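PDB 3MIZ: putative transcriptional regulator protein, LacI family from Rhizobium etli, which probably acts as a DNA-binding transcription factor that represses its target genes, as LacI-family regulators generally do. Local coordinates for residues 30-33 / 34-38; 250-253 / 254-258. One frame throughout, in Å; residues are numbered along the deposited sequence.

Overall arrangement
Both contacts are local and belong to two neighbouring helices: interaction 1 lies within the first turns of helix 30-42, and interaction 2 is the turn and N-cap that start helix 253-268. Their centres are about 8 Å apart. The helices meet through Tyr254, whose OH makes a probable hydrogen bond of 2.7 Å with Asp38 OD2 and whose CD1 lies 3.5 Å from Gly35 CA. Glycine brings no side chain to this point of approach. On the same surface, Gly35 O meets Arg258 CG at 3.3 Å. Arg34 adds a cation-pi contact with the Tyr254 ring, and Tyr253 packs against Asp31 and Ile32, so residues of both contacts interlock.

Interaction 1: residues 30-33 / 34-38; sequences VDIV and RGIQD
A chi1 of 175° and a chain extended to NE carry Arg34 alongside Asp31, whose own chi1 of -113° is far from a staggered value. The two side chains point the same way, and Arg34 NH1 reaches Asp31 OD2 at 3.3 Å. This i to i+3 salt bridge includes only a weak, bent hydrogen bond: the carboxylate comes to an edge of the guanidinium, but the two planes are turned 67° apart, which rules out a flat two-pronged pairing. Arg34 CD, 3.8 Å from Asp31 OD1, fills in beside the bridge. Beneath it runs regular alpha-helical bonding, from Arg34 N to Val30 O (2.8 Å) through Gln37 N to Val33 O (2.7 Å). On the buried side Ile36 CG1 comes to 3.2 Å from Ile32 O; Ile32 CG2 is 4.3 Å from the same CG1. Both isoleucines also touch strand 73-78, while Val33 and Ile36 reach strand 46-51. Because the helix follows strand 15-20 and precedes the parallel neighbouring strand 46-51, it is the helix of a beta-alpha-beta crossover, and these residues pack it on the sheet. Since Asp31 OD2 also forms a salt bridge with Arg236, its carboxylate probably balances two positive charges, Arg34 being the more loosely held partner.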
loop_
_atom_site.group_PDB
_atom_site.type_symbol
_atom_site.label_atom_id
_atom_site.label_comp_id
_atom_site.label_asym_id
_atom_site.label_seq_id
_atom_site.Cartn_x
_atom_site.Cartn_y
_atom_site.Cartn_z
ATOM N N VAL A 30 2.208 -5.464 4.327
ATOM C CA VAL A 30 3.113 -4.879 5.300
ATOM C C VAL A 30 2.611 -5.120 6.712
ATOM O O VAL A 30 3.390 -5.075 7.662
ATOM C CB VAL A 30 3.264 -3.358 5.086
ATOM C CG1 VAL A 30 3.814 -3.080 3.697
ATOM C CG2 VAL A 30 1.924 -2.668 5.280
ATOM N N ASP A 31 1.309 -5.370 6.854
ATOM C CA ASP A 31 0.746 -5.625 8.175
ATOM C C ASP A 31 1.402 -6.835 8.837
ATOM O O ASP A 31 1.444 -6.933 10.062
ATOM C CB ASP A 31 -0.768 -5.829 8.088
ATOM C CG ASP A 31 -1.538 -4.712 8.758
ATOM O OD1 ASP A 31 -1.183 -3.532 8.546
ATOM O OD2 ASP A 31 -2.500 -5.013 9.496
ATOM N N ILE A 32 1.909 -7.768 8.034
ATOM C CA ILE A 32 2.577 -8.924 8.625
ATOM C C ILE A 32 3.825 -8.375 9.294
ATOM O O ILE A 32 4.148 -8.724 10.430
ATOM C CB ILE A 32 3.000 -9.961 7.570
ATOM C CG1 ILE A 32 1.761 -10.599 6.943
ATOM C CG2 ILE A 32 3.860 -11.057 8.236
ATOM C CD1 ILE A 32 2.083 -11.514 5.766
ATOM N N VAL A 33 4.525 -7.505 8.578
ATOM C CA VAL A 33 5.743 -6.909 9.104
ATOM C C VAL A 33 5.396 -6.110 10.352
ATOM O O VAL A 33 6.113 -6.160 11.348
ATOM C CB VAL A 33 6.404 -6.007 8.053
ATOM C CG1 VAL A 33 7.734 -5.487 8.569
ATOM C CG2 VAL A 33 6.601 -6.792 6.766
ATOM N N ARG A 34 4.277 -5.393 10.296
ATOM C CA ARG A 34 3.813 -4.606 11.430
ATOM C C ARG A 34 3.619 -5.515 12.642
ATOM O O ARG A 34 3.986 -5.163 13.762
ATOM C CB ARG A 34 2.485 -3.922 11.077
ATOM C CG ARG A 34 1.845 -3.158 12.223
ATOM C CD ARG A 34 0.387 -2.829 11.906
ATOM N NE ARG A 34 -0.358 -2.527 13.122
ATOM C CZ ARG A 34 -1.666 -2.702 13.264
ATOM N NH1 ARG A 34 -2.390 -3.182 12.257
ATOM N NH2 ARG A 34 -2.251 -2.407 14.418
ATOM N N GLY A 35 3.038 -6.688 12.409
ATOM C CA GLY A 35 2.814 -7.632 13.489
ATOM C C GLY A 35 4.131 -8.179 14.011
ATOM O O GLY A 35 4.324 -8.307 15.224
ATOM N N ILE A 36 5.039 -8.516 13.102
ATOM C CA ILE A 36 6.348 -9.020 13.512
ATOM C C ILE A 36 7.070 -7.948 14.330
ATOM O O ILE A 36 7.549 -8.207 15.433
ATOM C CB ILE A 36 7.251 -9.348 12.290
ATOM C CG1 ILE A 36 6.627 -10.448 11.428
ATOM C CG2 ILE A 36 8.632 -9.766 12.770
ATOM C CD1 ILE A 36 6.510 -11.768 12.115
ATOM N N GLN A 37 7.152 -6.741 13.774
ATOM C CA GLN A 37 7.846 -5.640 14.437
ATOM C C GLN A 37 7.269 -5.345 15.817
ATOM O O GLN A 37 8.021 -5.191 16.782
ATOM C CB GLN A 37 7.806 -4.384 13.557
ATOM C CG GLN A 37 8.732 -3.261 14.008
ATOM C CD GLN A 37 10.198 -3.555 13.740
ATOM O OE1 GLN A 37 10.624 -3.654 12.589
ATOM N NE2 GLN A 37 10.980 -3.695 14.809
ATOM N N ASP A 38 5.943 -5.269 15.921
ATOM C CA ASP A 38 5.307 -5.013 17.215
ATOM C C ASP A 38 5.707 -6.070 18.238
ATOM O O ASP A 38 6.045 -5.747 19.380
ATOM C CB ASP A 38 3.784 -4.978 17.072
ATOM C CG ASP A 38 3.278 -3.636 16.579
ATOM O OD1 ASP A 38 4.118 -2.790 16.213
ATOM O OD2 ASP A 38 2.044 -3.434 16.556
#

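Interaction 2: residues 250-253 / 254-258; sequences ALPY and YDLGR
Leu256 N donates to Pro252 O at 2.8 Å, with an N-H...O angle of 150° and the donor nearly in line with the carbonyl bond. This bond marks Pro252 as the N-cap of helix 253-268, and the next one, from Gly257 N to Tyr253 O at 3.0 Å, continues the helix. Pro252 is also the centre of an inverse gamma turn, closed weakly by Tyr253 N on Leu251 O at 2.8 Å, so the chain bends sharply just before the helix opens. The turn carries the chain from strand 248-250 into helix 253-268, whose first residue, Tyr253, packs on helix 30-42, consistent with a connection between the two lobes of a periplasmic-binding-protein-like fold.

Leu256 folds back over the cap. Its chi1 of -78° sets CG beside its own backbone N and brings Leu256 CG to 3.2 Å from Pro252 O. Leu256 CG also meets Pro252 CG at 4.3 Å, while the CD1 branch approaches the edge of the Tyr253 ring, with Leu256 CD1 and Tyr253 CD1 3.9 Å apart. Outside the turn, Leu256 touches Ile98, Ile111 and Pro113, and Pro252 shares Pro113, so the leucine ties the helix start to strand 110-113. With Leu256 cut back to an alanine, the space between the Pro252 ring and the Tyr253 edge would probably be left unfilled, and the contact with Pro113 and Ile111 lost.

Each tyrosine ring has a neighbouring carbon over one face. Leu251 CB stands 4.1 Å above the centre of the Tyr253 ring, on the chain leading into the turn. One helical turn further on, Arg258 CG lies 4.0 Å above the plane of the Tyr254 ring, offset towards its rim.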
loop_
_atom_site.group_PDB
_atom_site.type_symbol
_atom_site.label_atom_id
_atom_site.label_comp_id
_atom_site.label_asym_id
_atom_site.label_seq_id
_atom_site.Cartn_x
_atom_site.Cartn_y
_atom_site.Cartn_z
ATOM N N ALA A 250 -11.411 -10.103 6.698
ATOM C CA ALA A 250 -10.088 -9.596 7.001
ATOM C C ALA A 250 -9.011 -10.661 7.019
ATOM O O ALA A 250 -9.117 -11.653 7.739
ATOM C CB ALA A 250 -10.102 -8.878 8.337
ATOM N N LEU A 251 -7.973 -10.461 6.218
ATOM C CA LEU A 251 -6.865 -11.403 6.231
ATOM C C LEU A 251 -6.186 -11.029 7.544
ATOM O O LEU A 251 -5.922 -9.849 7.790
ATOM C CB LEU A 251 -5.929 -11.154 5.048
ATOM C CG LEU A 251 -6.355 -11.679 3.673
ATOM C CD1 LEU A 251 -5.389 -11.143 2.615
ATOM C CD2 LEU A 251 -6.359 -13.203 3.675
ATOM N N PRO A 252 -5.924 -12.018 8.416
ATOM C CA PRO A 252 -5.283 -11.795 9.715
ATOM C C PRO A 252 -3.770 -11.557 9.633
ATOM O O PRO A 252 -2.991 -12.178 10.356
ATOM C CB PRO A 252 -5.633 -13.072 10.478
ATOM C CG PRO A 252 -5.540 -14.106 9.402
ATOM C CD PRO A 252 -6.261 -13.445 8.237
ATOM N N TYR A 253 -3.368 -10.636 8.766
ATOM C CA TYR A 253 -1.957 -10.330 8.578
ATOM C C TYR A 253 -1.220 -9.932 9.844
ATOM O O TYR A 253 -0.171 -10.491 10.152
ATOM C CB TYR A 253 -1.783 -9.237 7.519
ATOM C CG TYR A 253 -1.897 -9.762 6.107
ATOM C CD1 TYR A 253 -1.554 -11.082 5.812
ATOM C CD2 TYR A 253 -2.309 -8.942 5.060
ATOM C CE1 TYR A 253 -1.615 -11.573 4.514
ATOM C CE2 TYR A 253 -2.370 -9.428 3.746
ATOM C CZ TYR A 253 -2.019 -10.744 3.490
ATOM O OH TYR A 253 -2.043 -11.240 2.204
ATOM N N TYR A 254 -1.761 -8.960 10.569
ATOM C CA TYR A 254 -1.131 -8.504 11.797
ATOM C C TYR A 254 -0.911 -9.681 12.754
ATOM O O TYR A 254 0.187 -9.855 13.293
ATOM C CB TYR A 254 -1.999 -7.429 12.464
ATOM C CG TYR A 254 -1.394 -6.861 13.727
ATOM C CD1 TYR A 254 -0.288 -6.012 13.674
ATOM C CD2 TYR A 254 -1.901 -7.207 14.975
ATOM C CE1 TYR A 254 0.301 -5.526 14.841
ATOM C CE2 TYR A 254 -1.324 -6.726 16.146
ATOM C CZ TYR A 254 -0.222 -5.889 16.074
ATOM O OH TYR A 254 0.365 -5.434 17.237
ATOM N N ASP A 255 -1.947 -10.493 12.949
ATOM C CA ASP A 255 -1.858 -11.648 13.839
ATOM C C ASP A 255 -0.909 -12.715 13.299
ATOM O O ASP A 255 -0.230 -13.389 14.072
ATOM C CB ASP A 255 -3.238 -12.269 14.074
ATOM C CG ASP A 255 -4.160 -11.361 14.870
ATOM O OD1 ASP A 255 -3.676 -10.673 15.797
ATOM O OD2 ASP A 255 -5.372 -11.348 14.574
ATOM N N LEU A 256 -0.877 -12.885 11.979
ATOM C CA LEU A 256 0.032 -13.865 11.379
ATOM C C LEU A 256 1.466 -13.488 11.715
ATOM O O LEU A 256 2.291 -14.353 12.013
ATOM C CB LEU A 256 -0.125 -13.917 9.856
ATOM C CG LEU A 256 -1.325 -14.690 9.305
ATOM C CD1 LEU A 256 -1.426 -14.493 7.797
ATOM C CD2 LEU A 256 -1.177 -16.168 9.640
ATOM N N GLY A 257 1.758 -12.192 11.647
ATOM C CA GLY A 257 3.092 -11.711 11.955
ATOM C C GLY A 257 3.437 -11.913 13.422
ATOM O O GLY A 257 4.499 -12.438 13.749
ATOM N N ARG A 258 2.540 -11.508 14.317
ATOM C CA ARG A 258 2.793 -11.680 15.743
ATOM C C ARG A 258 2.920 -13.155 16.108
ATOM O O ARG A 258 3.846 -13.545 16.831
ATOM C CB ARG A 258 1.669 -11.046 16.566
ATOM C CG ARG A 258 1.550 -9.540 16.416
ATOM C CD ARG A 258 0.512 -9.009 17.398
ATOM N NE ARG A 258 0.842 -9.386 18.768
ATOM C CZ ARG A 258 1.899 -8.925 19.429
ATOM N NH1 ARG A 258 2.722 -8.066 18.847
ATOM N NH2 ARG A 258 2.144 -9.336 20.665
#